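Local coordinates for DUF327 domain-containing protein (Thermotoga maritima MSB8, PDB 2P61) that is of unknown function but folds as an all-helical chain whose four helices pack against one another in a bundle, at residues A[118-123]-A[143-148]; A[126-129]-A[135-138]; A[50-55]-A[87-92]. All coordinates share one frame; numbering follows the deposited sequence. Where two conformers were deposited one is given.

In the fold
The three contacts sample different levels of one helical bundle. Contacts 1 and 3 each join two long helices and lie near the middle of the chain, on opposite sides of its centre with their own centres about 18 Å apart. Each has two buried residues among those that touch, against one in contact 2; contact 1 adds a lysine-glutamate pair at its solvent-facing side, whereas contact 3 is made entirely by leucine and isoleucine. Contact 2 lies farther out, its centre about 19 Å from the chain's centre, where helix 105-129 gives way to the loop before helix 138-153. It shares helix 105-129 with contact 1 and repeats its mixture of an aliphatic meeting and a lysine turned to polar partners.

Contact 1 (A[118-123]-A[143-148]); sequences NEKLMD and EEINGL
Lys120 and Ile145 face each other across an antiparallel helix pair of the bundle, formed by helices 105-129 and 138-153. The axes of the two short segments approach to 10.5 Å, their N-to-C directions 162° apart. The methylene CB of Lys120 lies 3.7 Å from CG1 of Ile145, so the base of a charged side chain serves as part of the apolar surface. Ile145 carries CG1 anti to its carbonyl carbon (chi1 -69°), a placement that directs this branch and its CD1 toward helix 105-129. One residue along, CD2 of Leu121 approaches CD1 of Ile145 at 4.3 Å, a looser meeting of methyl groups. Beyond CB the lysine bends at chi2 and chi3 and crosses the extended Glu144 at about a right angle; its NZ stands 3.8 Å from Glu144 OE1, a long salt bridge. Lysine suits this place because its stem can pack while its ammonium remains near the surface with an acidic partner. Behind the first shell, Tyr79 and Ile83 of helix 73-95 touch both Leu121 and Ile145, completing an apolar cluster of three helices. Beside that cluster, the amide oxygen OD1 of the buried Asn146 is hydrogen-bonded to Tyr79 OH.

Contact 2 (A[126-129]-A[135-138]); sequences EKIM and TINL
Ile136 reaches Ile128 with an extended side chain: CG1 stands anti to its own backbone N (chi1 -165°), and the trans chi2 carries CD1 outward to the end of helix 105-129. Ile128 meets it with a different choice, CG1 lying beside the backbone N at chi1 -71°. The result is an oblique meeting in which CD1 of Ile136 comes to 3.8 Å from CG1 of Ile128. The same methyl is also 4.0 Å from CB of Lys127, and thus rests over two successive residues of the helix. Isoleucine serves well on each side, since its beta-branched side chain has a bulky base near the backbone and a CG1-CD1 arm long enough to cross to the partner. Beyond the segments, Trp133 of the intervening loop touches Ile128.

Lys127 behaves differently along its length. Its chain bends at chi2 and chi4 and crosses Thr135 at about a right angle, bringing NZ to 3.0 Å from Thr135 OG1. The ammonium also forms a salt bridge with Glu132 of the connecting loop. Lysine suits the place because its aliphatic base can lie against Ile136 while its long chain takes the charge on to the loop.

The contact therefore divides its chemistry: aliphatic packing joins the returning loop to the helix it has just left, while the charged end of Lys127 lies among polar groups of the loop, where its positive charge would probably be stabilised chiefly by the Glu132 carboxylate.

Contact 3 (A[50-55]-A[87-92]); sequences EKLLEE and LKLIEK
Within 87-92, Leu89 has its CB directed at the 50-55 segment, and its side chain can be followed across the interface. Its CB already touches the partner helix, 3.8 Å from CD1 of Leu53. CG then stands anti to the carbonyl carbon (chi1 -70°), and from this branch point CD2 reaches Leu52, coming to 3.8 Å from its CD1 and 4.2 Å from its CB. Leu89 and Leu52 cross at about a right angle, whereas Leu89 and Leu53 slide past each other in opposite directions. Leu53 sends CG anti to its backbone N (chi1 176°), which sets CD1 against the base of Leu89 and within 4.1 Å of Ile90 CD1. Leucine suits Leu89's place because its CB packs at the base while a methyl at the end of the flexible chain reaches a second residue.

Farther out, Tyr153 of helix 138-153 touches Leu53, and Leu110 of helix 105-129 touches Ile90, so all four helices contribute nearby. Phe49 and Ala56 also touch Leu89. With Leu52 and Leu53 they surround it at the spacing i, i+3, i+4, i+7: Leu89 sits as a knob in a hole. The short axes run at 139°, roughly antiparallel and well tilted, as in a helical bundle rather than a regular coiled coil.

Contact 1 (A[118-123]-A[143-148])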
loop_
_atom_site.group_PDB
_atom_site.type_symbol
_atom_site.label_atom_id
_atom_site.label_comp_id
_atom_site.label_asym_id
_atom_site.label_seq_id
_atom_site.Cartn_x
_atom_site.Cartn_y
_atom_site.Cartn_z
ATOM N N ASN A 118 4.491 7.986 -1.759
ATOM C CA ASN A 118 5.555 7.993 -2.722
ATOM C C ASN A 118 6.688 8.821 -2.166
ATOM O O ASN A 118 7.816 8.434 -2.308
ATOM C CB ASN A 118 5.083 8.481 -4.108
ATOM C CG ASN A 118 3.952 7.602 -4.731
ATOM O OD1 ASN A 118 4.014 6.385 -4.762
ATOM N ND2 ASN A 118 2.924 8.264 -5.254
ATOM N N GLU A 119 6.462 9.929 -1.482
ATOM C CA GLU A 119 7.640 10.639 -0.940
ATOM C C GLU A 119 8.418 9.720 -0.008
ATOM O O GLU A 119 9.637 9.768 0.014
ATOM C CB GLU A 119 7.282 11.893 -0.162
ATOM C CG GLU A 119 7.231 13.167 -0.954
ATOM C CD GLU A 119 8.604 13.914 -1.037
ATOM O OE1 GLU A 119 9.033 14.568 -0.005
ATOM O OE2 GLU A 119 9.212 13.849 -2.161
ATOM N N LYS A 120 7.708 8.902 0.778
ATOM C CA LYS A 120 8.347 8.186 1.860
ATOM C C LYS A 120 9.049 7.013 1.257
ATOM O O LYS A 120 10.176 6.710 1.617
ATOM C CB LYS A 120 7.342 7.720 2.922
ATOM C CG LYS A 120 6.401 8.774 3.348
ATOM C CD LYS A 120 6.903 9.356 4.594
ATOM C CE LYS A 120 7.526 10.771 4.451
ATOM N NZ LYS A 120 7.764 11.263 5.890
ATOM N N LEU A 121 8.382 6.359 0.324
ATOM C CA LEU A 121 9.045 5.416 -0.566
ATOM C C LEU A 121 10.253 6.019 -1.196
ATOM O O LEU A 121 11.230 5.302 -1.316
ATOM C CB LEU A 121 8.118 4.873 -1.614
ATOM C CG LEU A 121 7.056 3.844 -1.174
ATOM C CD1 LEU A 121 6.324 3.346 -2.407
ATOM C CD2 LEU A 121 7.773 2.695 -0.540
ATOM N N MET A 122 10.291 7.308 -1.555
ATOM C CA MET A 122 11.539 7.815 -2.133
ATOM C C MET A 122 12.599 8.165 -1.055
ATOM O O MET A 122 13.803 7.971 -1.270
ATOM C CB MET A 122 11.285 8.933 -3.152
ATOM C CG MET A 122 12.545 9.637 -3.805
ATOM S SD MET A 122 13.707 8.639 -4.785
ATOM C CE MET A 122 12.493 7.934 -5.880
ATOM N N ASP A 123 12.181 8.643 0.125
ATOM C CA ASP A 123 13.078 8.774 1.238
ATOM C C ASP A 123 13.653 7.410 1.566
ATOM O O ASP A 123 14.836 7.281 1.667
ATOM C CB ASP A 123 12.384 9.400 2.458
ATOM C CG ASP A 123 11.905 10.823 2.193
ATOM O OD1 ASP A 123 12.333 11.414 1.173
ATOM O OD2 ASP A 123 11.109 11.384 2.993
ATOM N N GLU A 143 6.289 1.178 9.679
ATOM C CA GLU A 143 5.063 1.327 10.383
ATOM C C GLU A 143 4.353 2.548 9.828
ATOM O O GLU A 143 3.129 2.547 9.578
ATOM C CB GLU A 143 5.337 1.426 11.886
ATOM C CG GLU A 143 5.539 0.011 12.420
ATOM C CD GLU A 143 6.330 -0.103 13.680
ATOM O OE1 GLU A 143 6.892 0.974 14.108
ATOM O OE2 GLU A 143 6.343 -1.293 14.216
ATOM N N GLU A 144 5.117 3.590 9.580
ATOM C CA GLU A 144 4.547 4.808 9.107
ATOM C C GLU A 144 3.931 4.658 7.716
ATOM O O GLU A 144 2.810 5.097 7.546
ATOM C CB GLU A 144 5.560 5.964 9.227
ATOM C CG GLU A 144 5.440 7.071 8.186
ATOM C CD GLU A 144 6.351 8.323 8.501
ATOM O OE1 GLU A 144 7.628 8.287 8.261
ATOM O OE2 GLU A 144 5.738 9.347 8.940
ATOM N N ILE A 145 4.600 4.039 6.731
ATOM C CA ILE A 145 3.990 3.831 5.417
ATOM C C ILE A 145 2.764 2.862 5.467
ATOM O O ILE A 145 1.649 3.166 4.879
ATOM C CB ILE A 145 5.031 3.377 4.341
ATOM C CG1 ILE A 145 6.021 4.474 3.961
ATOM C CG2 ILE A 145 4.360 2.812 3.061
ATOM C CD1 ILE A 145 7.319 3.792 3.607
ATOM N N ASN A 146 2.913 1.724 6.176
ATOM C CA ASN A 146 1.709 0.939 6.520
ATOM C C ASN A 146 0.602 1.819 7.140
ATOM O O ASN A 146 -0.568 1.655 6.851
ATOM C CB ASN A 146 2.084 -0.137 7.454
ATOM C CG ASN A 146 3.094 -1.092 6.842
ATOM O OD1 ASN A 146 3.635 -0.826 5.714
ATOM N ND2 ASN A 146 3.412 -2.191 7.574
ATOM N N GLY A 147 0.972 2.769 8.006
ATOM C CA GLY A 147 -0.037 3.465 8.777
ATOM C C GLY A 147 -0.883 4.062 7.721
ATOM O O GLY A 147 -2.067 3.925 7.764
ATOM N N LEU A 148 -0.237 4.635 6.717
ATOM C CA LEU A 148 -0.914 5.412 5.668
ATOM C C LEU A 148 -1.690 4.552 4.682
ATOM O O LEU A 148 -2.664 4.999 4.073
ATOM C CB LEU A 148 0.081 6.252 4.853
ATOM C CG LEU A 148 0.937 7.298 5.594
ATOM C CD1 LEU A 148 1.982 7.812 4.593
ATOM C CD2 LEU A 148 0.067 8.365 6.071
#

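Contact 2 (A[126-129]-A[135-138])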
loop_
_atom_site.group_PDB
_atom_site.type_symbol
_atom_site.label_atom_id
_atom_site.label_comp_id
_atom_site.label_asym_id
_atom_site.label_seq_id
_atom_site.Cartn_x
_atom_site.Cartn_y
_atom_site.Cartn_z
ATOM N N GLU A 126 16.191 6.135 -1.030
ATOM C CA GLU A 126 17.390 6.962 -1.114
ATOM C C GLU A 126 18.387 6.539 -0.024
ATOM O O GLU A 126 19.573 6.753 -0.137
ATOM C CB GLU A 126 17.018 8.425 -0.959
ATOM C CG GLU A 126 18.034 9.406 -1.340
ATOM C CD GLU A 126 17.553 10.865 -1.116
ATOM O OE1 GLU A 126 17.670 11.390 0.034
ATOM O OE2 GLU A 126 17.065 11.488 -2.098
ATOM N N LYS A 127 17.900 5.895 1.018
ATOM C CA LYS A 127 18.658 5.775 2.258
ATOM C C LYS A 127 19.236 4.364 2.329
ATOM O O LYS A 127 20.349 4.153 2.781
ATOM C CB LYS A 127 17.717 6.105 3.416
ATOM C CG LYS A 127 18.326 6.965 4.426
ATOM C CD LYS A 127 17.363 7.943 5.054
ATOM C CE LYS A 127 18.189 8.979 5.953
ATOM N NZ LYS A 127 19.425 8.345 6.670
ATOM N N ILE A 128 18.493 3.389 1.855
ATOM C CA ILE A 128 19.087 2.128 1.481
ATOM C C ILE A 128 20.274 2.274 0.435
ATOM O O ILE A 128 21.262 1.552 0.470
ATOM C CB ILE A 128 17.978 1.238 0.855
ATOM C CG1 ILE A 128 16.991 0.766 1.916
ATOM C CG2 ILE A 128 18.568 0.115 -0.049
ATOM C CD1 ILE A 128 16.164 -0.358 1.428
ATOM N N MET A 129 20.144 3.168 -0.526
ATOM C CA MET A 129 21.097 3.222 -1.584
ATOM C C MET A 129 22.364 3.879 -1.094
ATOM O O MET A 129 23.422 3.382 -1.355
ATOM C CB MET A 129 20.485 3.864 -2.842
ATOM C CG MET A 129 19.893 2.810 -3.905
ATOM S SD MET A 129 19.248 3.965 -5.102
ATOM C CE MET A 129 18.041 2.938 -6.028
ATOM N N THR A 135 21.143 5.361 10.520
ATOM C CA THR A 135 20.061 6.367 10.762
ATOM C C THR A 135 18.766 6.015 10.035
ATOM O O THR A 135 17.713 6.529 10.322
ATOM C CB THR A 135 20.499 7.770 10.377
ATOM O OG1 THR A 135 21.106 7.776 9.062
ATOM C CG2 THR A 135 21.551 8.264 11.400
ATOM N N ILE A 136 18.818 5.052 9.133
ATOM C CA ILE A 136 17.654 4.738 8.383
ATOM C C ILE A 136 16.480 4.694 9.284
ATOM O O ILE A 136 15.568 5.443 9.036
ATOM C CB ILE A 136 17.781 3.552 7.427
ATOM C CG1 ILE A 136 16.589 3.565 6.438
ATOM C CG2 ILE A 136 17.821 2.292 8.116
ATOM C CD1 ILE A 136 16.784 2.694 5.223
ATOM N N ASN A 137 16.466 3.885 10.350
ATOM C CA ASN A 137 15.209 3.657 11.105
ATOM C C ASN A 137 14.141 2.965 10.285
ATOM O O ASN A 137 12.984 3.423 10.247
ATOM C CB ASN A 137 14.606 4.961 11.677
ATOM C CG ASN A 137 15.402 5.514 12.818
ATOM O OD1 ASN A 137 16.052 4.808 13.566
ATOM N ND2 ASN A 137 15.369 6.782 12.946
ATOM N N LEU A 138 14.515 1.835 9.713
ATOM C CA LEU A 138 13.671 1.121 8.789
ATOM C C LEU A 138 12.377 0.506 9.318
ATOM O O LEU A 138 11.400 0.587 8.624
ATOM C CB LEU A 138 14.477 0.058 8.042
ATOM C CG LEU A 138 13.803 -0.781 6.965
ATOM C CD1 LEU A 138 13.267 0.046 5.814
ATOM C CD2 LEU A 138 14.839 -1.794 6.459
#

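Contact 3 (A[50-55]-A[87-92])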
loop_
_atom_site.group_PDB
_atom_site.type_symbol
_atom_site.label_atom_id
_atom_site.label_comp_id
_atom_site.label_asym_id
_atom_site.label_seq_id
_atom_site.Cartn_x
_atom_site.Cartn_y
_atom_site.Cartn_z
ATOM N N GLU A 50 -13.465 -6.888 -2.925
ATOM C CA GLU A 50 -13.149 -6.883 -1.495
ATOM C C GLU A 50 -12.106 -7.905 -0.966
ATOM O O GLU A 50 -11.356 -7.591 -0.027
ATOM C CB GLU A 50 -14.437 -7.079 -0.706
ATOM C CG GLU A 50 -15.129 -5.821 -0.263
ATOM C CD GLU A 50 -14.626 -4.574 -0.944
ATOM O OE1 GLU A 50 -13.913 -3.793 -0.280
ATOM O OE2 GLU A 50 -14.959 -4.374 -2.133
ATOM N N LYS A 51 -12.084 -9.112 -1.531
ATOM C CA LYS A 51 -11.077 -10.141 -1.175
ATOM C C LYS A 51 -9.748 -9.887 -1.853
ATOM O O LYS A 51 -8.662 -10.143 -1.282
ATOM C CB LYS A 51 -11.553 -11.580 -1.500
ATOM C CG LYS A 51 -10.423 -12.538 -1.986
ATOM C CD LYS A 51 -10.703 -14.040 -1.653
ATOM C CE LYS A 51 -9.806 -15.087 -2.453
ATOM N NZ LYS A 51 -9.714 -14.857 -3.937
ATOM N N LEU A 52 -9.841 -9.397 -3.084
ATOM C CA LEU A 52 -8.663 -8.926 -3.770
ATOM C C LEU A 52 -7.979 -7.823 -2.971
ATOM O O LEU A 52 -6.786 -7.865 -2.781
ATOM C CB LEU A 52 -8.996 -8.422 -5.148
ATOM C CG LEU A 52 -8.809 -9.320 -6.357
ATOM C CD1 LEU A 52 -8.352 -8.321 -7.403
ATOM C CD2 LEU A 52 -7.787 -10.452 -6.241
ATOM N N LEU A 53 -8.760 -6.860 -2.514
ATOM C CA LEU A 53 -8.269 -5.642 -1.889
ATOM C C LEU A 53 -7.677 -5.885 -0.479
ATOM O O LEU A 53 -6.587 -5.398 -0.166
ATOM C CB LEU A 53 -9.389 -4.626 -1.826
ATOM C CG LEU A 53 -9.183 -3.275 -1.140
ATOM C CD1 LEU A 53 -8.115 -2.314 -1.752
ATOM C CD2 LEU A 53 -10.559 -2.621 -1.088
ATOM N N GLU A 54 -8.391 -6.636 0.346
ATOM C CA GLU A 54 -7.863 -7.204 1.581
ATOM C C GLU A 54 -6.553 -7.892 1.390
ATOM O O GLU A 54 -5.583 -7.500 2.021
ATOM C CB GLU A 54 -8.838 -8.216 2.056
ATOM C CG GLU A 54 -8.696 -8.835 3.385
ATOM C CD GLU A 54 -9.910 -9.728 3.552
ATOM O OE1 GLU A 54 -9.945 -10.855 2.945
ATOM O OE2 GLU A 54 -10.874 -9.238 4.182
ATOM N N GLU A 55 -6.505 -8.907 0.529
ATOM C CA GLU A 55 -5.250 -9.585 0.192
ATOM C C GLU A 55 -4.138 -8.624 -0.184
ATOM O O GLU A 55 -2.994 -8.967 -0.079
ATOM C CB GLU A 55 -5.446 -10.559 -0.983
ATOM C CG GLU A 55 -6.047 -11.922 -0.634
ATOM C CD GLU A 55 -6.552 -12.739 -1.878
ATOM O OE1 GLU A 55 -5.951 -12.637 -3.008
ATOM O OE2 GLU A 55 -7.585 -13.461 -1.708
ATOM N N LEU A 87 -2.460 0.488 -4.399
ATOM C CA LEU A 87 -3.012 1.837 -4.827
ATOM C C LEU A 87 -4.007 1.828 -6.083
ATOM O O LEU A 87 -4.868 2.708 -6.213
ATOM C CB LEU A 87 -1.881 2.904 -4.982
ATOM C CG LEU A 87 -1.095 3.210 -3.703
ATOM C CD1 LEU A 87 0.021 4.193 -3.782
ATOM C CD2 LEU A 87 -2.041 3.746 -2.571
ATOM N N LYS A 88 -3.841 0.843 -6.979
ATOM C CA LYS A 88 -4.766 0.571 -8.085
ATOM C C LYS A 88 -6.128 0.164 -7.515
ATOM O O LYS A 88 -7.154 0.781 -7.797
ATOM C CB LYS A 88 -4.190 -0.550 -8.987
ATOM C CG LYS A 88 -3.049 -0.019 -9.879
ATOM C CD LYS A 88 -2.386 -1.075 -10.832
ATOM C CE LYS A 88 -0.979 -0.495 -11.344
ATOM N NZ LYS A 88 -0.004 -1.598 -11.891
ATOM N N LEU A 89 -6.149 -0.861 -6.682
ATOM C CA LEU A 89 -7.411 -1.332 -6.209
ATOM C C LEU A 89 -8.198 -0.271 -5.480
ATOM O O LEU A 89 -9.315 -0.053 -5.852
ATOM C CB LEU A 89 -7.254 -2.595 -5.398
ATOM C CG LEU A 89 -6.852 -3.814 -6.221
ATOM C CD1 LEU A 89 -5.803 -4.667 -5.409
ATOM C CD2 LEU A 89 -8.117 -4.590 -6.540
ATOM N N ILE A 90 -7.634 0.397 -4.467
ATOM C CA ILE A 90 -8.324 1.485 -3.746
ATOM C C ILE A 90 -8.722 2.674 -4.631
ATOM O O ILE A 90 -9.786 3.238 -4.390
ATOM C CB ILE A 90 -7.518 2.036 -2.506
ATOM C CG1 ILE A 90 -8.458 2.556 -1.403
ATOM C CG2 ILE A 90 -6.499 3.111 -2.922
ATOM C CD1 ILE A 90 -8.910 1.491 -0.411
ATOM N N GLU A 91 -7.900 3.068 -5.612
ATOM C CA GLU A 91 -8.353 4.042 -6.608
ATOM C C GLU A 91 -9.710 3.626 -7.124
ATOM O O GLU A 91 -10.680 4.377 -6.934
ATOM C CB GLU A 91 -7.429 4.143 -7.819
ATOM C CG GLU A 91 -6.712 5.471 -7.892
ATOM C CD GLU A 91 -6.352 5.907 -9.325
ATOM O OE1 GLU A 91 -7.156 5.655 -10.281
ATOM O OE2 GLU A 91 -5.267 6.543 -9.465
ATOM N N LYS A 92 -9.767 2.431 -7.758
ATOM C CA LYS A 92 -10.993 1.884 -8.299
ATOM C C LYS A 92 -12.102 2.045 -7.291
ATOM O O LYS A 92 -13.048 2.735 -7.543
ATOM C CB LYS A 92 -10.838 0.431 -8.755
ATOM C CG LYS A 92 -9.894 0.234 -9.965
ATOM C CD LYS A 92 -10.109 -1.160 -10.649
ATOM C CE LYS A 92 -8.818 -1.702 -11.435
ATOM N NZ LYS A 92 -8.649 -3.258 -11.480
#